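PDB 5ODK: single-stranded DNA-binding protein from Enterobacter phage Enc34, which probably binds single-stranded DNA through an OB-fold domain, in keeping with a role in phage DNA replication. Local coordinates for residues Glu69-Thr74 with Lys160-Asn165; Pro33-Pro38 with Pro119-Met124. One frame throughout, in Å; residues are numbered along the deposited sequence.

Contact 1: residues Glu69-Thr74 with Lys160-Asn165; sequences EQIELT and KRINAN
Thr74, whose methyl lies against Ile162, also uses both its backbone N and its hydroxyl on one flat group, the peptide carbonyl of Gln70, and the two donors come to that plane from opposite faces. The helical bond runs from Thr74 N to Gln70 O at 3.0 Å. From the other face Thr74 OG1 donates to Gln70 O at 2.7 Å, tilted 33° out of the carbonyl plane, with a C=O...O angle of 144°. The hydroxyl bond holds the rotation about the threonine's CA-CB bond: with OG1 beside the backbone N (chi1 -58°) and tied back into the helix, the methyl is the branch that faces the strand.

That methyl sits across a fork of Ile162, formed by the CG2 and CD1 methyls, which lie near each other. Thr74 CG2 is 4.1 Å from Ile162 CD1 and equally far from Ile162 CG2, the two side chains running antiparallel alongside one another. Helix 61-76 belongs to the connection between strands 49-56 and 108-115, thus between the second and third strands of an OB barrel, whereas strand 159-173 is the last of them; the contact lays an elaboration of the fold on the beginning of that final strand.

One turn earlier, Ile71 extends the apolar strip, its CG1 4.3 Å from Ile162 CG2. Across the segments there is no hydrogen bond, and the CA atoms of Ile71 and Ile162 remain 7.0 Å apart, so side chains alone span the gap. Phe91 packs on Ile71 and Pro151 on Thr74, while the backbone of Ile162 is hydrogen-bonded to that of Met89.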
loop_
_atom_site.group_PDB
_atom_site.type_symbol
_atom_site.label_atom_id
_atom_site.label_comp_id
_atom_site.label_asym_id
_atom_site.label_seq_id
_atom_site.Cartn_x
_atom_site.Cartn_y
_atom_site.Cartn_z
ATOM N N GLU A 69 8.865 -10.021 5.949
ATOM C CA GLU A 69 8.506 -11.050 6.929
ATOM C C GLU A 69 7.026 -11.417 6.851
ATOM O O GLU A 69 6.633 -12.558 6.890
ATOM C CB GLU A 69 8.874 -10.599 8.329
ATOM C CG GLU A 69 10.385 -10.539 8.518
ATOM C CD GLU A 69 10.894 -9.720 9.672
ATOM O OE1 GLU A 69 10.112 -9.155 10.439
ATOM O OE2 GLU A 69 12.136 -9.662 9.821
ATOM N N GLN A 70 6.181 -10.412 6.686
ATOM C CA GLN A 70 4.738 -10.643 6.601
ATOM C C GLN A 70 4.366 -11.327 5.287
ATOM O O GLN A 70 3.443 -12.140 5.266
ATOM C CB GLN A 70 3.946 -9.347 6.773
ATOM C CG GLN A 70 4.186 -8.740 8.148
ATOM C CD GLN A 70 3.768 -9.643 9.286
ATOM O OE1 GLN A 70 2.658 -10.143 9.320
ATOM N NE2 GLN A 70 4.706 -9.928 10.182
ATOM N N ILE A 71 5.087 -11.017 4.207
ATOM C CA ILE A 71 4.919 -11.761 2.959
ATOM C C ILE A 71 5.223 -13.262 3.141
ATOM O O ILE A 71 4.462 -14.103 2.665
ATOM C CB ILE A 71 5.768 -11.124 1.846
ATOM C CG1 ILE A 71 5.102 -9.837 1.394
ATOM C CG2 ILE A 71 5.985 -12.072 0.666
ATOM C CD1 ILE A 71 5.966 -9.009 0.471
ATOM N N GLU A 72 6.295 -13.593 3.877
ATOM C CA GLU A 72 6.604 -14.988 4.137
ATOM C C GLU A 72 5.515 -15.678 4.949
ATOM O O GLU A 72 5.142 -16.810 4.668
ATOM C CB GLU A 72 7.995 -15.142 4.786
ATOM C CG GLU A 72 9.112 -14.709 3.863
ATOM C CD GLU A 72 9.111 -15.466 2.530
ATOM O OE1 GLU A 72 9.127 -16.710 2.547
ATOM O OE2 GLU A 72 9.068 -14.811 1.466
ATOM N N LEU A 73 4.965 -14.979 5.937
ATOM C CA LEU A 73 3.898 -15.543 6.758
ATOM C C LEU A 73 2.665 -15.820 5.890
ATOM O O LEU A 73 1.949 -16.820 6.055
ATOM C CB LEU A 73 3.559 -14.581 7.881
ATOM C CG LEU A 73 2.483 -14.974 8.869
ATOM C CD1 LEU A 73 2.871 -16.230 9.628
ATOM C CD2 LEU A 73 2.205 -13.808 9.822
ATOM N N THR A 74 2.401 -14.886 4.983
ATOM C CA THR A 74 1.219 -14.990 4.141
ATOM C C THR A 74 1.357 -16.195 3.193
ATOM O O THR A 74 0.414 -16.948 2.990
ATOM C CB THR A 74 1.036 -13.689 3.358
ATOM O OG1 THR A 74 0.919 -12.608 4.283
ATOM C CG2 THR A 74 -0.239 -13.708 2.510
ATOM N N LYS A 160 0.297 -17.334 -9.277
ATOM C CA LYS A 160 0.445 -17.376 -7.845
ATOM C C LYS A 160 1.056 -16.057 -7.387
ATOM O O LYS A 160 2.107 -15.665 -7.877
ATOM C CB LYS A 160 1.369 -18.509 -7.440
ATOM C CG LYS A 160 0.839 -19.897 -7.758
ATOM C CD LYS A 160 1.863 -21.006 -7.441
ATOM C CE LYS A 160 1.406 -22.425 -7.733
ATOM N NZ LYS A 160 2.565 -23.360 -7.573
ATOM N N ARG A 161 0.362 -15.354 -6.485
ATOM C CA ARG A 161 0.735 -13.981 -6.126
ATOM C C ARG A 161 0.600 -13.773 -4.635
ATOM O O ARG A 161 -0.229 -14.435 -3.965
ATOM C CB ARG A 161 -0.153 -12.933 -6.844
ATOM C CG ARG A 161 -0.046 -12.887 -8.371
ATOM C CD ARG A 161 -0.969 -11.807 -8.970
ATOM N NE ARG A 161 -0.698 -11.465 -10.393
ATOM C CZ ARG A 161 -1.182 -12.099 -11.472
ATOM N NH1 ARG A 161 -2.002 -13.138 -11.375
ATOM N NH2 ARG A 161 -0.837 -11.684 -12.688
ATOM N N ILE A 162 1.364 -12.806 -4.116
ATOM C CA ILE A 162 1.035 -12.209 -2.826
ATOM C C ILE A 162 0.644 -10.760 -3.139
ATOM O O ILE A 162 1.442 -9.977 -3.638
ATOM C CB ILE A 162 2.172 -12.237 -1.789
ATOM C CG1 ILE A 162 2.688 -13.690 -1.564
ATOM C CG2 ILE A 162 1.714 -11.617 -0.481
ATOM C CD1 ILE A 162 1.661 -14.656 -1.009
ATOM N N ASN A 163 -0.609 -10.450 -2.846
ATOM C CA ASN A 163 -1.220 -9.160 -3.110
ATOM C C ASN A 163 -1.346 -8.401 -1.806
ATOM O O ASN A 163 -1.142 -8.948 -0.715
ATOM C CB ASN A 163 -2.609 -9.390 -3.711
ATOM C CG ASN A 163 -2.582 -10.077 -5.026
ATOM O OD1 ASN A 163 -1.704 -9.828 -5.839
ATOM N ND2 ASN A 163 -3.506 -11.026 -5.202
ATOM N N ALA A 164 -1.744 -7.124 -1.898
ATOM C CA ALA A 164 -1.988 -6.298 -0.717
ATOM C C ALA A 164 -3.398 -5.678 -0.794
ATOM O O ALA A 164 -3.730 -5.008 -1.786
ATOM C CB ALA A 164 -0.961 -5.200 -0.591
ATOM N N ASN A 165 -4.186 -5.921 0.229
ATOM C CA ASN A 165 -5.445 -5.203 0.418
ATOM C C ASN A 165 -5.134 -3.779 0.836
ATOM O O ASN A 165 -4.295 -3.532 1.685
ATOM C CB ASN A 165 -6.304 -5.852 1.503
ATOM C CG ASN A 165 -7.058 -7.061 1.023
ATOM O OD1 ASN A 165 -7.620 -7.014 -0.066
ATOM N ND2 ASN A 165 -7.057 -8.134 1.822
#

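Contact 2: residues Pro33-Pro38 with Pro119-Met124; sequences PHLDKP and PDVLNM
Leu35 overlaps the ring of Pro119 with one methyl, crossing it at about a right angle, and its CD2 comes to 4.0 Å from Pro119 CG, the puckered corner of the ring. Its stem serves a second neighbour, for Leu35 CB lies 4.2 Å from Val121 CG2. One leucine therefore covers two residues that alternate along the other segment: Pro119 and Val121 both direct their side chains toward it.

In Leu35, CG stands anti to the carbonyl carbon (chi1 -55°), directing the end of the side chain toward the other segment, where CD2 does the touching, while CB stays alongside the valine. In Val121 it is CG2, placed beside the backbone N, that faces Leu35, whereas CG1 is anti to that N (chi1 -180°). The segments share no hydrogen bond, and even the nearest pair of CA atoms, those of Leu35 and Pro119, is 7.3 Å apart. All three side chains are buried, and the cluster is continued by Leu166 of strand 159-173, which touches both Leu35 and Pro119, and by Ile135 of helix 132-138, which touches Leu35.

Strand 120-122 pairs in parallel with strand 159-173, and helix 132-138 comes in the chain between strands 120-122 and 144-156. This is the layout of an OB fold, in which the third and fifth strands close the barrel side by side and the helix leading to the fourth strand packs against apolar residues at one end of the barrel.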
loop_
_atom_site.group_PDB
_atom_site.type_symbol
_atom_site.label_atom_id
_atom_site.label_comp_id
_atom_site.label_asym_id
_atom_site.label_seq_id
_atom_site.Cartn_x
_atom_site.Cartn_y
_atom_site.Cartn_z
ATOM N N PRO A 33 -3.770 7.024 -7.895
ATOM C CA PRO A 33 -4.863 6.773 -6.962
ATOM C C PRO A 33 -6.204 6.539 -7.658
ATOM O O PRO A 33 -6.562 7.291 -8.587
ATOM C CB PRO A 33 -4.940 8.048 -6.135
ATOM C CG PRO A 33 -4.406 9.107 -7.064
ATOM C CD PRO A 33 -3.293 8.397 -7.807
ATOM N N HIS A 34 -6.897 5.504 -7.202
ATOM C CA HIS A 34 -8.293 5.206 -7.565
ATOM C C HIS A 34 -9.029 4.901 -6.299
ATOM O O HIS A 34 -9.292 3.772 -5.946
ATOM C CB HIS A 34 -8.380 4.090 -8.577
ATOM C CG HIS A 34 -7.807 4.451 -9.898
ATOM N ND1 HIS A 34 -8.438 5.320 -10.768
ATOM C CD2 HIS A 34 -6.635 4.131 -10.470
ATOM C CE1 HIS A 34 -7.694 5.482 -11.847
ATOM N NE2 HIS A 34 -6.595 4.759 -11.697
ATOM N N LEU A 35 -9.326 5.987 -5.592
ATOM C CA LEU A 35 -9.969 5.959 -4.279
ATOM C C LEU A 35 -11.397 6.485 -4.310
ATOM O O LEU A 35 -12.153 6.299 -3.357
ATOM C CB LEU A 35 -9.176 6.772 -3.279
ATOM C CG LEU A 35 -7.711 6.400 -3.119
ATOM C CD1 LEU A 35 -7.043 7.325 -2.120
ATOM C CD2 LEU A 35 -7.504 4.945 -2.719
ATOM N N ASP A 36 -11.717 7.172 -5.396
ATOM C CA ASP A 36 -12.984 7.857 -5.547
ATOM C C ASP A 36 -14.093 6.930 -5.963
ATOM O O ASP A 36 -15.230 7.015 -5.431
ATOM C CB ASP A 36 -12.821 9.054 -6.507
ATOM C CG ASP A 36 -12.252 8.730 -7.864
ATOM O OD1 ASP A 36 -11.538 7.695 -8.045
ATOM O OD2 ASP A 36 -12.453 9.560 -8.788
ATOM N N LYS A 37 -13.789 6.132 -6.970
ATOM C CA LYS A 37 -14.695 5.220 -7.576
ATOM C C LYS A 37 -13.829 4.046 -8.023
ATOM O O LYS A 37 -12.636 4.199 -8.387
ATOM C CB LYS A 37 -15.440 5.864 -8.775
ATOM C CG LYS A 37 -16.392 6.988 -8.373
ATOM C CD LYS A 37 -17.166 7.597 -9.520
ATOM C CE LYS A 37 -17.952 8.801 -9.029
ATOM N NZ LYS A 37 -18.702 9.381 -10.161
ATOM N N PRO A 38 -14.430 2.852 -8.029
ATOM C CA PRO A 38 -13.617 1.727 -8.458
ATOM C C PRO A 38 -13.451 1.692 -9.970
ATOM O O PRO A 38 -14.202 2.323 -10.708
ATOM C CB PRO A 38 -14.366 0.514 -7.907
ATOM C CG PRO A 38 -15.785 0.967 -7.774
ATOM C CD PRO A 38 -15.768 2.449 -7.564
ATOM N N PRO A 119 -11.481 1.947 0.629
ATOM C CA PRO A 119 -10.733 2.130 1.895
ATOM C C PRO A 119 -11.183 3.371 2.638
ATOM O O PRO A 119 -11.856 4.244 2.042
ATOM C CB PRO A 119 -9.297 2.311 1.450
ATOM C CG PRO A 119 -9.410 2.793 0.048
ATOM C CD PRO A 119 -10.651 2.173 -0.556
ATOM N N ASP A 120 -10.863 3.457 3.914
ATOM C CA ASP A 120 -11.023 4.724 4.591
ATOM C C ASP A 120 -10.131 5.711 3.863
ATOM O O ASP A 120 -8.972 5.401 3.555
ATOM C CB ASP A 120 -10.580 4.662 6.058
ATOM C CG ASP A 120 -11.420 3.778 6.928
ATOM O OD1 ASP A 120 -12.423 3.214 6.516
ATOM O OD2 ASP A 120 -11.042 3.630 8.108
ATOM N N VAL A 121 -10.644 6.916 3.599
ATOM C CA VAL A 121 -9.878 7.972 2.946
ATOM C C VAL A 121 -9.950 9.196 3.833
ATOM O O VAL A 121 -11.043 9.769 3.997
ATOM C CB VAL A 121 -10.418 8.298 1.546
ATOM C CG1 VAL A 121 -9.593 9.393 0.906
ATOM C CG2 VAL A 121 -10.437 7.060 0.668
ATOM N N LEU A 122 -8.817 9.573 4.418
ATOM C CA LEU A 122 -8.773 10.649 5.375
ATOM C C LEU A 122 -7.996 11.823 4.802
ATOM O O LEU A 122 -6.943 11.665 4.189
ATOM C CB LEU A 122 -8.127 10.186 6.686
ATOM C CG LEU A 122 -8.647 8.879 7.319
ATOM C CD1 LEU A 122 -7.895 8.655 8.635
ATOM C CD2 LEU A 122 -10.125 8.772 7.546
ATOM N N ASN A 123 -8.552 13.016 5.030
ATOM C CA ASN A 123 -7.887 14.242 4.665
ATOM C C ASN A 123 -6.756 14.553 5.647
ATOM O O ASN A 123 -6.505 13.807 6.598
ATOM C CB ASN A 123 -8.930 15.370 4.498
ATOM C CG ASN A 123 -9.534 15.845 5.807
ATOM O OD1 ASN A 123 -9.072 15.517 6.892
ATOM N ND2 ASN A 123 -10.604 16.649 5.691
ATOM N N MET A 124 -6.086 15.676 5.424
ATOM C CA MET A 124 -4.958 16.033 6.246
ATOM C C MET A 124 -5.289 16.223 7.732
ATOM O O MET A 124 -4.413 16.105 8.596
ATOM C CB MET A 124 -4.329 17.283 5.679
ATOM C CG MET A 124 -2.954 17.562 6.212
ATOM S SD MET A 124 -2.198 18.866 5.237
ATOM C CE MET A 124 -1.828 17.857 3.859
#

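Overall arrangement
From the N terminus, the chain first lays down 33-38 at the end of strand 28-34, then 69-74 on helix 61-76. Contact 2 closes its loop when 119-124 returns to 33-38 after 80 intervening residues; contact 1 closes when 160-165 reaches 69-74 after 85. Because the segments alternate, the two loops cross rather than nest. Their centres are 23 Å apart, on opposite sides of the chain's centre, and their nearest atoms stay about 7 Å apart. A common sheet joins them, since strands 120-122 and 159-173 are neighbours: contact 2 joins the loop leaving the first barrel strand to residues 119-121 at the start of strand 120-122, contact 1 an added helix to the last.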